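Side-chain contact in peroxisomal acyl-CoA oxidase 1A (Solanum lycopersicum, PDB 2FON), which probably oxidises acyl-CoA esters in peroxisomal fatty-acid beta-oxidation, using FAD as its cofactor: residues D589-T593 with G594-S598. Numbering follows the deposited sequence.
Sequences DFLGT and GYITS
The Phe590 ring is approached obliquely by Ile596 CD1, which also lies 3.5 Å from Phe590 CB; elsewhere the ring meets Phe506 in a T-shaped (edge-to-face) pair. The Tyr595 ring leaves the contact: of this side chain, CB stays nearest to residues 589-593, 3.6 Å from Thr593 OG1, while CG, anti to the backbone N (chi1 -178°), carries the ring away from them to pack against Ala505 and Ala508 of helix 499-521, with OH hydrogen-bonded to Glu504.

Between these aromatic residues the chain reverses direction through Gly594, whose phi is positive. Two backbone N-H groups tie the reversal. Ile596 N donates to Phe590 O at 3.3 Å and nearly straight (166°), but from above the carbonyl plane rather than along a lone pair. Tyr595 N donates to Thr593 OG1 at 2.7 Å, closing an ST turn. Ile596 folds back alongside: CG1 stands between its own backbone N and carbonyl carbon, which puts it 3.5 Å from Phe590 O. Leu591 comes across it at a slant, CD2 3.7 Å from Ile596 CG1, and the same methyl reaches Thr597 O at 3.4 Å. Were Leu591 cut back to an alanine, Ile596 CG1 and the Thr597 carbonyl would probably lose this methyl neighbour, and packing against Gly588 of the second subunit would probably weaken.

The turn links helix 587-592 to helix 598-615, where Thr597 is the N-cap residue. Helix 499-521 flanks it, gripping Asp589 through an Arg509 salt bridge, and Ser598 OG bonds to Gly592 O of the second subunit, placing this corner at the dimer interface.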
ATOM      1  N   ASP B 589     -18.752 -11.398  11.234  1.00 68.50           N
ATOM      2  CA  ASP B 589     -18.339 -12.196  12.365  1.00 68.95           C
ATOM      3  C   ASP B 589     -19.395 -12.167  13.462  1.00 67.93           C
ATOM      4  O   ASP B 589     -19.768 -13.199  13.945  1.00 69.53           O
ATOM      5  CB  ASP B 589     -16.969 -11.799  12.895  1.00 70.11           C
ATOM      6  CG  ASP B 589     -15.852 -12.070  11.899  1.00 73.32           C
ATOM      7  OD1 ASP B 589     -16.128 -12.765  10.868  1.00 74.87           O
ATOM      8  OD2 ASP B 589     -14.709 -11.555  12.140  1.00 76.57           O
ATOM      9  N   PHE B 590     -19.946 -11.026  13.808  1.00 66.23           N
ATOM     10  CA  PHE B 590     -20.857 -11.007  14.929  1.00 64.78           C
ATOM     11  C   PHE B 590     -22.279 -11.402  14.572  1.00 64.88           C
ATOM     12  O   PHE B 590     -23.028 -11.842  15.445  1.00 64.85           O
ATOM     13  CB  PHE B 590     -20.865  -9.652  15.611  1.00 64.17           C
ATOM     14  CG  PHE B 590     -19.508  -9.057  15.832  1.00 63.62           C
ATOM     15  CD1 PHE B 590     -18.808  -8.443  14.776  1.00 62.91           C
ATOM     16  CD2 PHE B 590     -18.955  -9.044  17.100  1.00 62.00           C
ATOM     17  CE1 PHE B 590     -17.577  -7.905  14.985  1.00 62.46           C
ATOM     18  CE2 PHE B 590     -17.722  -8.451  17.324  1.00 61.90           C
ATOM     19  CZ  PHE B 590     -17.028  -7.893  16.276  1.00 62.21           C
ATOM     20  N   LEU B 591     -22.682 -11.226  13.312  1.00 65.36           N
ATOM     21  CA  LEU B 591     -24.053 -11.613  12.877  1.00 65.15           C
ATOM     22  C   LEU B 591     -24.180 -13.095  12.608  1.00 66.10           C
ATOM     23  O   LEU B 591     -25.244 -13.670  12.826  1.00 66.37           O
ATOM     24  CB  LEU B 591     -24.491 -10.855  11.635  1.00 64.21           C
ATOM     25  CG  LEU B 591     -24.644  -9.331  11.750  1.00 64.18           C
ATOM     26  CD1 LEU B 591     -24.484  -8.683  10.348  1.00 61.95           C
ATOM     27  CD2 LEU B 591     -25.976  -8.892  12.429  1.00 60.81           C
ATOM     28  N   GLY B 592     -23.083 -13.699  12.137  1.00 67.81           N
ATOM     29  CA  GLY B 592     -22.962 -15.146  11.895  1.00 69.37           C
ATOM     30  C   GLY B 592     -23.495 -15.924  13.085  1.00 70.55           C
ATOM     31  O   GLY B 592     -24.725 -16.086  13.249  1.00 70.65           O
ATOM     32  N   THR B 593     -22.563 -16.436  13.884  1.00 70.94           N
ATOM     33  CA  THR B 593     -22.796 -16.906  15.246  1.00 71.17           C
ATOM     34  C   THR B 593     -24.164 -16.589  15.894  1.00 71.66           C
ATOM     35  O   THR B 593     -24.713 -17.397  16.675  1.00 72.44           O
ATOM     36  CB  THR B 593     -21.853 -16.153  16.134  1.00 72.17           C
ATOM     37  OG1 THR B 593     -22.566 -15.003  16.628  1.00 73.42           O
ATOM     38  CG2 THR B 593     -20.542 -15.729  15.376  1.00 67.85           C
ATOM     39  N   GLY B 594     -24.682 -15.383  15.641  1.00 71.16           N
ATOM     40  CA  GLY B 594     -25.985 -14.974  16.186  1.00 69.61           C
ATOM     41  C   GLY B 594     -25.868 -13.884  17.238  1.00 69.02           C
ATOM     42  O   GLY B 594     -26.878 -13.293  17.621  1.00 68.29           O
ATOM     43  N   TYR B 595     -24.642 -13.591  17.690  1.00 68.24           N
ATOM     44  CA  TYR B 595     -24.469 -12.719  18.845  1.00 67.84           C
ATOM     45  C   TYR B 595     -25.230 -11.379  18.792  1.00 67.65           C
ATOM     46  O   TYR B 595     -25.809 -10.940  19.809  1.00 67.64           O
ATOM     47  CB  TYR B 595     -23.005 -12.531  19.243  1.00 68.21           C
ATOM     48  CG  TYR B 595     -22.901 -11.664  20.466  1.00 69.24           C
ATOM     49  CD1 TYR B 595     -23.121 -12.185  21.748  1.00 67.62           C
ATOM     50  CD2 TYR B 595     -22.674 -10.290  20.335  1.00 71.39           C
ATOM     51  CE1 TYR B 595     -23.074 -11.360  22.864  1.00 68.75           C
ATOM     52  CE2 TYR B 595     -22.633  -9.458  21.439  1.00 71.60           C
ATOM     53  CZ  TYR B 595     -22.830  -9.987  22.707  1.00 70.27           C
ATOM     54  OH  TYR B 595     -22.775  -9.116  23.788  1.00 69.14           O
ATOM     55  N   ILE B 596     -25.258 -10.755  17.616  1.00 67.29           N
ATOM     56  CA  ILE B 596     -26.052  -9.537  17.384  1.00 66.52           C
ATOM     57  C   ILE B 596     -27.047  -9.739  16.229  1.00 66.35           C
ATOM     58  O   ILE B 596     -26.842 -10.611  15.389  1.00 66.80           O
ATOM     59  CB  ILE B 596     -25.114  -8.359  17.051  1.00 66.80           C
ATOM     60  CG1 ILE B 596     -24.351  -8.620  15.766  1.00 64.54           C
ATOM     61  CG2 ILE B 596     -24.072  -8.138  18.161  1.00 68.13           C
ATOM     62  CD1 ILE B 596     -23.526  -7.433  15.308  1.00 63.03           C
ATOM     63  N   THR B 597     -28.106  -8.935  16.165  1.00 66.08           N
ATOM     64  CA  THR B 597     -29.039  -8.972  15.025  1.00 66.05           C
ATOM     65  C   THR B 597     -28.810  -7.785  14.113  1.00 66.32           C
ATOM     66  O   THR B 597     -27.948  -6.932  14.382  1.00 66.61           O
ATOM     67  CB  THR B 597     -30.523  -8.871  15.464  1.00 66.65           C
ATOM     68  OG1 THR B 597     -30.745  -7.585  16.045  1.00 68.17           O
ATOM     69  CG2 THR B 597     -30.931  -9.987  16.445  1.00 64.92           C
ATOM     70  N   SER B 598     -29.575  -7.692  13.032  1.00 65.96           N
ATOM     71  CA  SER B 598     -29.346  -6.581  12.128  1.00 65.85           C
ATOM     72  C   SER B 598     -29.538  -5.256  12.792  1.00 65.69           C
ATOM     73  O   SER B 598     -28.613  -4.446  12.814  1.00 65.64           O
ATOM     74  CB  SER B 598     -30.172  -6.670  10.882  1.00 65.69           C
ATOM     75  OG  SER B 598     -29.445  -7.467   9.989  1.00 69.00           O
TER